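Local coordinates for Epf (Streptococcus pyogenes, PDB 4ES8), which acts as a cell-surface adhesin that binds to cells through an N-terminal region containing a carbohydrate-binding module and a fibronectin-like domain, at residues Q233-S238 / Q269-S274; E246-S251 / I295-S300; E258-V263 / I275-D280; L291-K296 / K305-E310. All coordinates share one frame; numbering follows the deposited sequence. Where two conformers were deposited one is given.

Contact 1. Residues Q233-S238 / Q269-S274; sequences QLTLKS and QQNPIS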
loop_
_atom_site.group_PDB
_atom_site.type_symbol
_atom_site.label_atom_id
_atom_site.label_comp_id
_atom_site.label_asym_id
_atom_site.label_seq_id
_atom_site.Cartn_x
_atom_site.Cartn_y
_atom_site.Cartn_z
ATOM N N GLN A 233 -17.220 5.501 25.915
ATOM C CA GLN A 233 -17.495 5.541 24.479
ATOM C C GLN A 233 -16.620 6.589 23.829
ATOM O O GLN A 233 -16.705 7.771 24.172
ATOM C CB GLN A 233 -18.989 5.830 24.212
ATOM C CG GLN A 233 -19.913 4.694 24.660
ATOM C CD GLN A 233 -21.350 4.929 24.249
ATOM O OE1 GLN A 233 -21.791 6.067 24.006
ATOM N NE2 GLN A 233 -22.122 3.852 24.184
ATOM N N LEU A 234 -15.781 6.168 22.869
ATOM C CA LEU A 234 -14.906 7.111 22.177
ATOM C C LEU A 234 -15.301 7.248 20.722
ATOM O O LEU A 234 -15.347 6.242 20.005
ATOM C CB LEU A 234 -13.444 6.669 22.263
ATOM C CG LEU A 234 -12.871 6.448 23.665
ATOM C CD1 LEU A 234 -11.440 6.055 23.569
ATOM C CD2 LEU A 234 -12.957 7.739 24.551
ATOM N N THR A 235 -15.593 8.480 20.289
ATOM C CA THR A 235 -15.927 8.743 18.889
ATOM C C THR A 235 -14.653 9.173 18.166
ATOM O O THR A 235 -14.043 10.180 18.527
ATOM C CB THR A 235 -17.042 9.805 18.777
ATOM O OG1 THR A 235 -18.202 9.329 19.462
ATOM C CG2 THR A 235 -17.409 10.149 17.314
ATOM N N LEU A 236 -14.259 8.419 17.139
ATOM C CA LEU A 236 -13.058 8.754 16.374
ATOM C C LEU A 236 -13.381 9.542 15.104
ATOM O O LEU A 236 -14.476 9.404 14.532
ATOM C CB LEU A 236 -12.335 7.464 15.953
ATOM C CG LEU A 236 -11.908 6.493 17.056
ATOM C CD1 LEU A 236 -11.253 5.254 16.439
ATOM C CD2 LEU A 236 -10.984 7.167 18.066
ATOM N N LYS A 237 -12.416 10.344 14.673
ATOM C CA LYS A 237 -12.495 11.129 13.437
ATOM C C LYS A 237 -11.135 11.091 12.746
ATOM O O LYS A 237 -10.142 10.718 13.380
ATOM C CB LYS A 237 -12.926 12.586 13.729
ATOM C CG LYS A 237 -11.870 13.411 14.466
ATOM C CD LYS A 237 -12.317 14.841 14.762
ATOM C CE LYS A 237 -11.296 15.554 15.619
ATOM N NZ LYS A 237 -11.766 16.903 16.064
ATOM N N SER A 238 -11.072 11.498 11.468
ATOM C CA SER A 238 -9.819 11.575 10.744
ATOM C C SER A 238 -9.793 12.814 9.883
ATOM O O SER A 238 -10.626 12.937 8.967
ATOM C CB SER A 238 -9.613 10.337 9.879
ATOM O OG SER A 238 -8.483 10.505 9.041
ATOM N N GLN A 269 -14.715 -0.898 12.094
ATOM C CA GLN A 269 -15.400 -0.767 13.379
ATOM C C GLN A 269 -16.043 0.590 13.445
ATOM O O GLN A 269 -15.393 1.616 13.199
ATOM C CB GLN A 269 -14.430 -0.989 14.555
ATOM C CG GLN A 269 -15.167 -1.148 15.887
ATOM C CD GLN A 269 -14.276 -1.412 17.074
ATOM O OE1 GLN A 269 -13.069 -1.700 16.953
ATOM N NE2 GLN A 269 -14.888 -1.370 18.262
ATOM N N GLN A 270 -17.332 0.603 13.763
ATOM C CA GLN A 270 -18.090 1.839 13.776
ATOM C C GLN A 270 -18.079 2.559 15.104
ATOM O O GLN A 270 -17.925 1.949 16.163
ATOM C CB GLN A 270 -19.541 1.568 13.355
ATOM C CG GLN A 270 -19.624 1.045 11.907
ATOM C CD GLN A 270 -19.050 2.044 10.915
ATOM O OE1 GLN A 270 -19.545 3.165 10.772
ATOM N NE2 GLN A 270 -17.932 1.697 10.280
ATOM N N ASN A 271 -18.223 3.885 15.014
ATOM C CA ASN A 271 -18.330 4.745 16.181
ATOM C C ASN A 271 -19.653 4.467 16.923
ATOM O O ASN A 271 -20.673 4.203 16.278
ATOM C CB ASN A 271 -18.251 6.210 15.788
ATOM C CG ASN A 271 -16.856 6.699 15.563
ATOM O OD1 ASN A 271 -15.907 6.285 16.245
ATOM N ND2 ASN A 271 -16.697 7.620 14.621
ATOM N N PRO A 272 -19.660 4.504 18.271
ATOM C CA PRO A 272 -18.507 4.770 19.148
ATOM C C PRO A 272 -17.704 3.505 19.439
ATOM O O PRO A 272 -18.242 2.380 19.459
ATOM C CB PRO A 272 -19.176 5.309 20.420
ATOM C CG PRO A 272 -20.479 4.547 20.499
ATOM C CD PRO A 272 -20.893 4.259 19.054
ATOM N N ILE A 273 -16.403 3.693 19.657
ATOM C CA ILE A 273 -15.515 2.609 20.043
ATOM C C ILE A 273 -15.700 2.442 21.535
ATOM O O ILE A 273 -15.517 3.408 22.278
ATOM C CB ILE A 273 -14.028 2.896 19.670
ATOM C CG1 ILE A 273 -13.842 3.343 18.187
ATOM C CG2 ILE A 273 -13.117 1.735 20.068
ATOM C CD1 ILE A 273 -14.331 2.381 17.044
ATOM N N SER A 274 -16.062 1.245 21.970
ATOM C CA SER A 274 -16.281 1.013 23.392
ATOM C C SER A 274 -15.030 0.508 24.065
ATOM O O SER A 274 -14.302 -0.333 23.529
ATOM C CB SER A 274 -17.419 0.021 23.614
ATOM O OG SER A 274 -18.628 0.545 23.090
#
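L234 and I273 form a hydrogen-bonded antiparallel pair in the three-stranded sheet of a fibronectin-like beta sandwich, where strand 231-237 runs between 219-224 and 273-276. Their two backbone bonds, L234 N to I273 O and I273 N to L234 O, are each 2.8 Å long. The tight half of the contact lies on the inner face of this sheet. L236 meets I273 nearly perpendicularly, its CD1 resting 3.7 Å from I273 CG1, and both also pack on I250 of the other sheet. I273 CG1, anti to its own carbonyl carbon (chi1 -50°), is thereby placed against the leucine.

The outer face is looser. Q233 runs alongside the ring of P272, Q233 CB 3.8 Å from P272 CB, and its extended chain carries the amide past it, Q233 CD 3.9 Å from P272 CG. P272 follows a cis peptide bond, and regular pairing ends. The side chain of N271 takes over, its amide bonding N and O of L236 as a strand would. N271 ND2 reaches a lone pair of L236 O at 2.9 Å, while L236 N meets N271 OD1 at 2.8 Å, nearly straight (171°) but above the plane of the asparagine's carbonyl, off its lone pairs.

Contact 2. Residues E246-S251 / I295-S300; sequences EGDEIS and IKQKQS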
loop_
_atom_site.group_PDB
_atom_site.type_symbol
_atom_site.label_atom_id
_atom_site.label_comp_id
_atom_site.label_asym_id
_atom_site.label_seq_id
_atom_site.Cartn_x
_atom_site.Cartn_y
_atom_site.Cartn_z
ATOM N N GLU A 246 -9.291 0.625 11.343
ATOM C CA GLU A 246 -8.586 -0.632 11.591
ATOM C C GLU A 246 -7.103 -0.414 11.869
ATOM O O GLU A 246 -6.417 0.305 11.116
ATOM C CB GLU A 246 -8.739 -1.507 10.345
ATOM C CG GLU A 246 -8.126 -2.882 10.448
ATOM C CD GLU A 246 -8.379 -3.767 9.240
ATOM O OE1 GLU A 246 -9.054 -3.330 8.281
ATOM O OE2 GLU A 246 -7.849 -4.895 9.243
ATOM N N GLY A 247 -6.612 -1.066 12.915
ATOM C CA GLY A 247 -5.189 -1.016 13.245
ATOM C C GLY A 247 -4.794 0.064 14.228
ATOM O O GLY A 247 -3.660 0.059 14.710
ATOM N N ASP A 248 -5.686 1.022 14.513
ATOM C CA ASP A 248 -5.356 2.055 15.491
ATOM C C ASP A 248 -5.462 1.477 16.894
ATOM O O ASP A 248 -6.454 0.818 17.232
ATOM C CB ASP A 248 -6.301 3.256 15.340
ATOM C CG ASP A 248 -6.055 4.108 14.113
ATOM O OD1 ASP A 248 -5.348 3.638 13.191
ATOM O OD2 ASP A 248 -6.566 5.238 14.073
ATOM N N GLU A 249 -4.431 1.730 17.701
ATOM C CA GLU A 249 -4.356 1.286 19.083
ATOM C C GLU A 249 -4.722 2.451 19.985
ATOM O O GLU A 249 -3.980 3.439 20.022
ATOM C CB GLU A 249 -2.945 0.767 19.393
ATOM C CG GLU A 249 -2.776 0.337 20.841
ATOM C CD GLU A 249 -1.342 0.160 21.286
ATOM O OE1 GLU A 249 -0.645 1.180 21.503
ATOM O OE2 GLU A 249 -0.913 -1.012 21.403
ATOM N N ILE A 250 -5.857 2.355 20.681
ATOM C CA ILE A 250 -6.315 3.424 21.577
ATOM C C ILE A 250 -5.882 3.131 23.016
ATOM O O ILE A 250 -6.267 2.093 23.552
ATOM C CB ILE A 250 -7.858 3.592 21.514
ATOM C CG1 ILE A 250 -8.348 3.861 20.066
ATOM C CG2 ILE A 250 -8.306 4.707 22.478
ATOM C CD1 ILE A 250 -9.848 3.685 19.905
ATOM N N SER A 251 -5.145 4.055 23.645
ATOM C CA SER A 251 -4.768 3.933 25.060
ATOM C C SER A 251 -5.519 4.993 25.846
ATOM O O SER A 251 -5.515 6.161 25.445
ATOM C CB SER A 251 -3.264 4.095 25.232
ATOM O OG SER A 251 -2.601 3.013 24.599
ATOM N N ILE A 295 -3.478 7.705 20.527
ATOM C CA ILE A 295 -3.787 6.725 19.485
ATOM C C ILE A 295 -2.525 6.434 18.686
ATOM O O ILE A 295 -1.910 7.352 18.129
ATOM C CB ILE A 295 -4.944 7.229 18.588
ATOM C CG1 ILE A 295 -6.222 7.543 19.443
ATOM C CG2 ILE A 295 -5.285 6.210 17.485
ATOM C CD1 ILE A 295 -7.392 8.187 18.709
ATOM N N LYS A 296 -2.162 5.147 18.602
ATOM C CA LYS A 296 -0.982 4.737 17.846
ATOM C C LYS A 296 -1.434 3.954 16.643
ATOM O O LYS A 296 -2.196 3.008 16.803
ATOM C CB LYS A 296 -0.065 3.868 18.722
ATOM C CG LYS A 296 1.191 3.364 17.975
ATOM C CD LYS A 296 1.981 2.401 18.865
ATOM C CE LYS A 296 3.217 1.862 18.196
ATOM N NZ LYS A 296 3.661 0.594 18.840
ATOM N N GLN A 297 -1.013 4.365 15.429
ATOM C CA GLN A 297 -1.348 3.585 14.239
ATOM C C GLN A 297 -0.383 2.388 14.239
ATOM O O GLN A 297 0.814 2.596 14.050
ATOM C CB GLN A 297 -1.230 4.458 12.984
ATOM C CG GLN A 297 -2.281 4.116 11.923
ATOM C CD GLN A 297 -2.248 2.650 11.570
ATOM O OE1 GLN A 297 -1.204 2.153 11.125
ATOM N NE2 GLN A 297 -3.319 1.906 11.887
ATOM N N LYS A 298 -0.876 1.162 14.493
ATOM C CA LYS A 298 0.052 0.032 14.678
ATOM C C LYS A 298 0.867 -0.314 13.456
ATOM O O LYS A 298 1.977 -0.823 13.607
ATOM C CB LYS A 298 -0.673 -1.219 15.140
ATOM C CG LYS A 298 -1.170 -1.169 16.567
ATOM C CD LYS A 298 -1.949 -2.435 16.786
ATOM C CE LYS A 298 -1.833 -2.928 18.182
ATOM N NZ LYS A 298 -2.509 -4.247 18.301
ATOM N N GLN A 299 0.340 -0.062 12.250
ATOM C CA GLN A 299 1.092 -0.434 11.055
ATOM C C GLN A 299 2.102 0.646 10.669
ATOM O O GLN A 299 3.237 0.311 10.331
ATOM C CB GLN A 299 0.159 -0.737 9.873
ATOM C CG GLN A 299 -0.667 -2.008 10.088
ATOM C CD GLN A 299 -1.806 -1.858 11.063
ATOM O OE1 GLN A 299 -2.523 -0.858 11.084
ATOM N NE2 GLN A 299 -2.020 -2.888 11.864
ATOM N N SER A 300 1.691 1.934 10.659
ATOM C CA SER A 300 2.612 2.991 10.244
ATOM C C SER A 300 3.561 3.409 11.375
ATOM O O SER A 300 4.561 4.081 11.117
ATOM C CB SER A 300 1.821 4.207 9.786
ATOM O OG SER A 300 1.213 4.814 10.919
#
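D248, E249 and I250 pair antiparallel with Q297, K296 and I295, joining the two inner strands of the four-stranded sheet where the first begins and the second ends. E249 and K296 are the hydrogen-bonded pair, with E249 N 2.7 Å from K296 O, and K298 N extends the pattern to G247 O at 3.0 Å. G247 has positive phi (93°) and Q299 OE1 3.4 Å from its CA; the preceding E246 O accepts from H112 NE2 of the N-terminal domain. On the face that carries D248, I250 and I295, I295 CG2 lies 3.8 Å from D248 CB. The fibronectin-like sandwich turns this face inward: I250 and I295 both touch L236 of the opposite sheet.

Where the strand ends, the side chain of Q297 folds over the turn and bonds to it. Bent at chi2 (-54°), it brings NE2 to D248 OD1 and Q299 OE1, each 3.0 Å away and in the amide plane; with S300 N, in the plane of the OE1 carbonyl, these hold the amide, while Q299 N approaches OE1 from above that plane. D248 OD1 also salt-bridges R242, and its OD2 bonds S218.

On the other face E249 CB rests 3.9 Å from K298 CG; the lysine's NZ bonds T264.

Contact 3. Residues E258-V263 / I275-D280; sequences ELLQTV and ITLSED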
loop_
_atom_site.group_PDB
_atom_site.type_symbol
_atom_site.label_atom_id
_atom_site.label_comp_id
_atom_site.label_asym_id
_atom_site.label_seq_id
_atom_site.Cartn_x
_atom_site.Cartn_y
_atom_site.Cartn_z
ATOM N N GLU A 258 -2.134 7.247 34.628
ATOM C CA GLU A 258 -2.132 5.801 34.795
ATOM C C GLU A 258 -2.931 5.158 33.668
ATOM O O GLU A 258 -4.057 5.576 33.389
ATOM C CB GLU A 258 -2.712 5.419 36.160
ATOM C CG GLU A 258 -1.864 5.977 37.297
ATOM C CD GLU A 258 -2.447 5.897 38.693
ATOM O OE1 GLU A 258 -3.691 5.898 38.835
ATOM O OE2 GLU A 258 -1.647 5.904 39.654
ATOM N N LEU A 259 -2.335 4.155 33.010
ATOM C CA LEU A 259 -3.027 3.467 31.926
ATOM C C LEU A 259 -4.203 2.680 32.474
ATOM O O LEU A 259 -4.027 1.858 33.384
ATOM C CB LEU A 259 -2.052 2.528 31.201
ATOM C CG LEU A 259 -2.635 1.703 30.047
ATOM C CD1 LEU A 259 -3.052 2.611 28.852
ATOM C CD2 LEU A 259 -1.634 0.639 29.610
ATOM N N LEU A 260 -5.394 2.916 31.911
ATOM C CA LEU A 260 -6.606 2.207 32.307
ATOM C C LEU A 260 -6.854 1.009 31.388
ATOM O O LEU A 260 -6.977 -0.126 31.858
ATOM C CB LEU A 260 -7.837 3.125 32.326
ATOM C CG LEU A 260 -7.775 4.345 33.239
ATOM C CD1 LEU A 260 -8.992 5.222 33.017
ATOM C CD2 LEU A 260 -7.634 3.940 34.726
ATOM N N GLN A 261 -6.952 1.259 30.073
ATOM C CA GLN A 261 -7.233 0.200 29.104
ATOM C C GLN A 261 -6.649 0.558 27.774
ATOM O O GLN A 261 -6.466 1.737 27.483
ATOM C CB GLN A 261 -8.751 -0.010 28.928
ATOM C CG GLN A 261 -9.573 -0.416 30.181
ATOM C CD GLN A 261 -9.266 -1.828 30.637
ATOM O OE1 GLN A 261 -8.917 -2.705 29.833
ATOM N NE2 GLN A 261 -9.339 -2.069 31.943
ATOM N N THR A 262 -6.358 -0.473 26.964
ATOM C CA THR A 262 -5.862 -0.350 25.598
ATOM C C THR A 262 -6.767 -1.213 24.728
ATOM O O THR A 262 -7.112 -2.332 25.137
ATOM C CB THR A 262 -4.395 -0.791 25.522
ATOM O OG1 THR A 262 -3.614 -0.027 26.445
ATOM C CG2 THR A 262 -3.819 -0.627 24.146
ATOM N N VAL A 263 -7.169 -0.693 23.549
ATOM C CA VAL A 263 -7.980 -1.469 22.601
ATOM C C VAL A 263 -7.420 -1.250 21.208
ATOM O O VAL A 263 -6.931 -0.155 20.920
ATOM C CB VAL A 263 -9.511 -1.167 22.626
ATOM C CG1 VAL A 263 -10.149 -1.550 23.957
ATOM C CG2 VAL A 263 -9.813 0.283 22.267
ATOM N N ILE A 275 -14.769 1.061 25.247
ATOM C CA ILE A 275 -13.708 0.642 26.138
ATOM C C ILE A 275 -14.411 0.258 27.446
ATOM O O ILE A 275 -15.239 1.030 27.940
ATOM C CB ILE A 275 -12.617 1.738 26.315
ATOM C CG1 ILE A 275 -11.861 1.966 24.975
ATOM C CG2 ILE A 275 -11.644 1.363 27.456
ATOM C CD1 ILE A 275 -10.677 2.951 25.006
ATOM N N THR A 276 -14.127 -0.945 27.959
ATOM C CA THR A 276 -14.716 -1.406 29.212
ATOM C C THR A 276 -13.668 -1.320 30.311
ATOM O O THR A 276 -12.644 -1.994 30.241
ATOM C CB THR A 276 -15.285 -2.831 29.077
ATOM O OG1 THR A 276 -16.182 -2.872 27.969
ATOM C CG2 THR A 276 -16.001 -3.299 30.353
ATOM N N LEU A 277 -13.937 -0.507 31.342
ATOM C CA LEU A 277 -13.031 -0.393 32.480
ATOM C C LEU A 277 -13.275 -1.536 33.450
ATOM O O LEU A 277 -14.335 -2.162 33.392
ATOM C CB LEU A 277 -13.302 0.943 33.222
ATOM C CG LEU A 277 -13.156 2.241 32.434
ATOM C CD1 LEU A 277 -13.662 3.421 33.255
ATOM C CD2 LEU A 277 -11.696 2.465 32.013
ATOM N N SER A 278 -12.343 -1.759 34.389
ATOM C CA SER A 278 -12.590 -2.721 35.463
ATOM C C SER A 278 -13.564 -2.047 36.458
ATOM O O SER A 278 -13.759 -0.824 36.380
ATOM C CB SER A 278 -11.281 -3.122 36.133
ATOM O OG SER A 278 -10.780 -2.076 36.951
ATOM N N GLU A 279 -14.187 -2.819 37.371
ATOM C CA GLU A 279 -15.134 -2.248 38.337
ATOM C C GLU A 279 -14.447 -1.198 39.221
ATOM O O GLU A 279 -15.023 -0.132 39.429
ATOM C CB GLU A 279 -15.795 -3.347 39.192
ATOM C CG GLU A 279 -16.913 -4.071 38.456
ATOM C CD GLU A 279 -18.302 -3.482 38.619
ATOM O OE1 GLU A 279 -18.492 -2.281 38.314
ATOM O OE2 GLU A 279 -19.215 -4.238 39.024
ATOM N N ASP A 280 -13.207 -1.483 39.684
ATOM C CA ASP A 280 -12.393 -0.589 40.509
ATOM C C ASP A 280 -12.057 0.695 39.748
ATOM O O ASP A 280 -12.183 1.787 40.305
ATOM C CB ASP A 280 -11.101 -1.285 40.963
ATOM C CG ASP A 280 -11.306 -2.493 41.875
ATOM O OD1 ASP A 280 -12.402 -2.611 42.475
ATOM O OD2 ASP A 280 -10.373 -3.323 41.979
#
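Q261 and I275 meet where the outermost strand of one sheet of the sandwich faces the outermost strand of the other, beside a classic beta bulge formed by L260 and Q261 opposite L252. No hydrogen bond joins 258-263 to 275-280. The touching parts of the two segments run about 140° apart and meet through side chains.

The closest apolar approach is Q261 CB to I275 CG2, 3.5 Å, the two side chains running antiparallel past one another. A bend at chi2 (-70°) then turns the glutamine so that T276 O faces the flat of the amide, 3.4 Å from Q261 CD. No bond forms; Q261 NE2 donates instead to Q281 OE1, which also receives S278 N. Q281 NE2 in turn bonds L260 O, so one glutamine of helix 279-284 links the bulge to the start of its own helix, where S278 sits at the N-cap.

To one side of Q261, L277 CD2 packs obliquely on L260 CB at 3.9 Å. To the other, V263 CG2 reaches I275 CG1 at 3.8 Å. With chi1 at -64° placing V263 CG1 anti to the carbonyl carbon, CG2 is left between the backbone N and the carbonyl carbon, from where it also touches I275 CD1.

This is an edge of a beta sandwich, here of a fibronectin-like domain, closed by side chains and not by backbone pairing between the sheets.

Contact 4. Residues L291-K296 / K305-E310; sequences LKVSIK and KDFFFE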
loop_
_atom_site.group_PDB
_atom_site.type_symbol
_atom_site.label_atom_id
_atom_site.label_comp_id
_atom_site.label_asym_id
_atom_site.label_seq_id
_atom_site.Cartn_x
_atom_site.Cartn_y
_atom_site.Cartn_z
ATOM N N LEU A 291 -9.552 12.744 31.439
ATOM C CA LEU A 291 -8.948 11.506 30.965
ATOM C C LEU A 291 -8.142 11.810 29.716
ATOM O O LEU A 291 -8.456 12.764 29.002
ATOM C CB LEU A 291 -10.012 10.440 30.658
ATOM C CG LEU A 291 -10.998 10.107 31.804
ATOM C CD1 LEU A 291 -12.015 9.067 31.356
ATOM C CD2 LEU A 291 -10.259 9.598 33.064
ATOM N N LYS A 292 -7.122 10.992 29.439
ATOM C CA LYS A 292 -6.264 11.184 28.274
ATOM C C LYS A 292 -6.400 10.019 27.322
ATOM O O LYS A 292 -6.457 8.852 27.749
ATOM C CB LYS A 292 -4.796 11.326 28.711
ATOM C CG LYS A 292 -3.802 11.548 27.565
ATOM C CD LYS A 292 -2.375 11.812 28.065
ATOM C CE LYS A 292 -1.721 10.616 28.734
ATOM N NZ LYS A 292 -0.292 10.899 29.054
ATOM N N VAL A 293 -6.418 10.338 26.026
ATOM C CA VAL A 293 -6.448 9.333 24.968
ATOM C C VAL A 293 -5.228 9.552 24.075
ATOM O O VAL A 293 -5.001 10.672 23.616
ATOM C CB VAL A 293 -7.760 9.377 24.151
ATOM C CG1 VAL A 293 -7.674 8.456 22.935
ATOM C CG2 VAL A 293 -8.962 9.000 25.023
ATOM N N SER A 294 -4.477 8.474 23.812
ATOM C CA SER A 294 -3.349 8.467 22.872
ATOM C C SER A 294 -3.626 7.385 21.835
ATOM O O SER A 294 -3.982 6.276 22.213
ATOM C CB SER A 294 -2.034 8.215 23.596
ATOM O OG SER A 294 -0.975 8.137 22.652
ATOM N N ILE A 295 -3.478 7.705 20.527
ATOM C CA ILE A 295 -3.787 6.725 19.485
ATOM C C ILE A 295 -2.525 6.434 18.686
ATOM O O ILE A 295 -1.910 7.352 18.129
ATOM C CB ILE A 295 -4.944 7.229 18.588
ATOM C CG1 ILE A 295 -6.222 7.543 19.443
ATOM C CG2 ILE A 295 -5.285 6.210 17.485
ATOM C CD1 ILE A 295 -7.392 8.187 18.709
ATOM N N LYS A 296 -2.162 5.147 18.602
ATOM C CA LYS A 296 -0.982 4.737 17.846
ATOM C C LYS A 296 -1.434 3.954 16.643
ATOM O O LYS A 296 -2.196 3.008 16.803
ATOM C CB LYS A 296 -0.065 3.868 18.722
ATOM C CG LYS A 296 1.191 3.364 17.975
ATOM C CD LYS A 296 1.981 2.401 18.865
ATOM C CE LYS A 296 3.217 1.862 18.196
ATOM N NZ LYS A 296 3.661 0.594 18.840
ATOM N N LYS A 305 -1.407 13.171 18.723
ATOM C CA LYS A 305 -1.218 14.108 19.827
ATOM C C LYS A 305 -1.989 13.527 21.005
ATOM O O LYS A 305 -2.836 12.646 20.788
ATOM C CB LYS A 305 -1.789 15.495 19.454
ATOM C CG LYS A 305 -1.002 16.280 18.415
ATOM C CD LYS A 305 -1.699 17.607 18.133
ATOM C CE LYS A 305 -0.898 18.504 17.223
ATOM N NZ LYS A 305 -1.565 19.819 17.036
ATOM N N ASP A 306 -1.773 14.028 22.225
ATOM C CA ASP A 306 -2.578 13.558 23.342
ATOM C C ASP A 306 -3.925 14.242 23.264
ATOM O O ASP A 306 -3.972 15.447 23.021
ATOM C CB ASP A 306 -1.901 13.894 24.685
ATOM C CG ASP A 306 -0.681 13.063 25.014
ATOM O OD1 ASP A 306 -0.592 11.913 24.524
ATOM O OD2 ASP A 306 0.149 13.532 25.831
ATOM N N PHE A 307 -5.016 13.484 23.442
ATOM C CA PHE A 307 -6.374 14.056 23.474
ATOM C C PHE A 307 -6.900 13.978 24.894
ATOM O O PHE A 307 -6.545 13.052 25.626
ATOM C CB PHE A 307 -7.328 13.304 22.539
ATOM C CG PHE A 307 -6.835 13.207 21.119
ATOM C CD1 PHE A 307 -6.883 14.307 20.273
ATOM C CD2 PHE A 307 -6.267 12.033 20.646
ATOM C CE1 PHE A 307 -6.387 14.226 18.971
ATOM C CE2 PHE A 307 -5.798 11.944 19.336
ATOM C CZ PHE A 307 -5.831 13.055 18.519
ATOM N N PHE A 308 -7.766 14.915 25.278
ATOM C CA PHE A 308 -8.331 14.939 26.631
ATOM C C PHE A 308 -9.815 15.177 26.585
ATOM O O PHE A 308 -10.315 15.925 25.732
ATOM C CB PHE A 308 -7.669 16.053 27.473
ATOM C CG PHE A 308 -6.172 15.947 27.592
ATOM C CD1 PHE A 308 -5.591 15.220 28.621
ATOM C CD2 PHE A 308 -5.337 16.538 26.641
ATOM C CE1 PHE A 308 -4.198 15.105 28.720
ATOM C CE2 PHE A 308 -3.950 16.405 26.727
ATOM C CZ PHE A 308 -3.388 15.699 27.774
ATOM N N PHE A 309 -10.527 14.588 27.552
ATOM C CA PHE A 309 -11.949 14.820 27.706
ATOM C C PHE A 309 -12.285 14.638 29.169
ATOM O O PHE A 309 -11.586 13.908 29.881
ATOM C CB PHE A 309 -12.816 13.921 26.789
ATOM C CG PHE A 309 -12.862 12.457 27.162
ATOM C CD1 PHE A 309 -11.859 11.583 26.743
ATOM C CD2 PHE A 309 -13.923 11.941 27.906
ATOM C CE1 PHE A 309 -11.900 10.227 27.096
ATOM C CE2 PHE A 309 -13.984 10.576 28.221
ATOM C CZ PHE A 309 -12.973 9.728 27.818
ATOM N N GLU A 310 -13.366 15.287 29.609
ATOM C CA GLU A 310 -13.779 15.172 31.002
ATOM C C GLU A 310 -14.784 14.083 31.245
ATOM O O GLU A 310 -15.708 13.892 30.456
ATOM C CB GLU A 310 -14.407 16.488 31.474
ATOM C CG GLU A 310 -13.384 17.565 31.810
ATOM C CD GLU A 310 -13.973 18.863 32.333
ATOM O OE1 GLU A 310 -15.163 18.873 32.730
ATOM O OE2 GLU A 310 -13.231 19.871 32.367
HETATM O O HOH W 1 0.272 10.022 26.220
HETATM O O HOH W 2 -0.166 10.591 22.276
#
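Chi1 of F309 is 71°, which sets its CG between the backbone N and the carbonyl carbon and swings the ring across to L291 and V293, on the neighbouring strand of a beta hairpin. L291 CB lies over one face of that ring, offset toward the rim, and L291 CD1 reaches F309 CZ at 3.7 Å. V293 CG2 arrives instead at the edge, 3.8 Å from F309 CE1. Strands 290-297 and 307-310 adjoin in the four-stranded sheet of the fibronectin-like sandwich, and this cluster faces its interior, where F309 also meets L220, V232 and L234.

The backbone between is firmly bonded, V293 N to F307 O at 2.7 Å and F307 N to V293 O at 2.8 Å. I295 CD1 comes within 4.1 Å of F307 CE2.

The outer face is more polar. F308 runs alongside K292, its CE1 3.8 Å from the lysine CG, and K292 makes a cation-pi contact with F253. K292 NZ stays 4.2 Å from D306 OD2, beyond a salt bridge, and a water spans the gap, accepting from NZ and donating to D306 OD1. A second water accepts from S294 OG and donates to that D306 OD1, each bond 2.6 Å long.

How the contacts relate
All four contacts belong to the sandwich at the C-terminal end, consistent with the fibronectin-like domain; the bound sodium ion lies in the other, N-terminal domain. Contact 1 joins two strands of the three-stranded sheet, contacts 2 and 4 join three strands of the four-stranded one and share I295 and K296, and contact 3 spans the side between the sheets. L234 and L236 of contact 1 tie the core together: L234 CD1 lies 3.6 Å from I250 CG2 and 3.5 Å from I275 CD1, and L236 CD2 is 3.8 Å from I295 CD1. A probable hydrogen bond, I250 N to V263 O at 2.7 Å, adds the fourth strand. Contacts 3 and 4 do not touch.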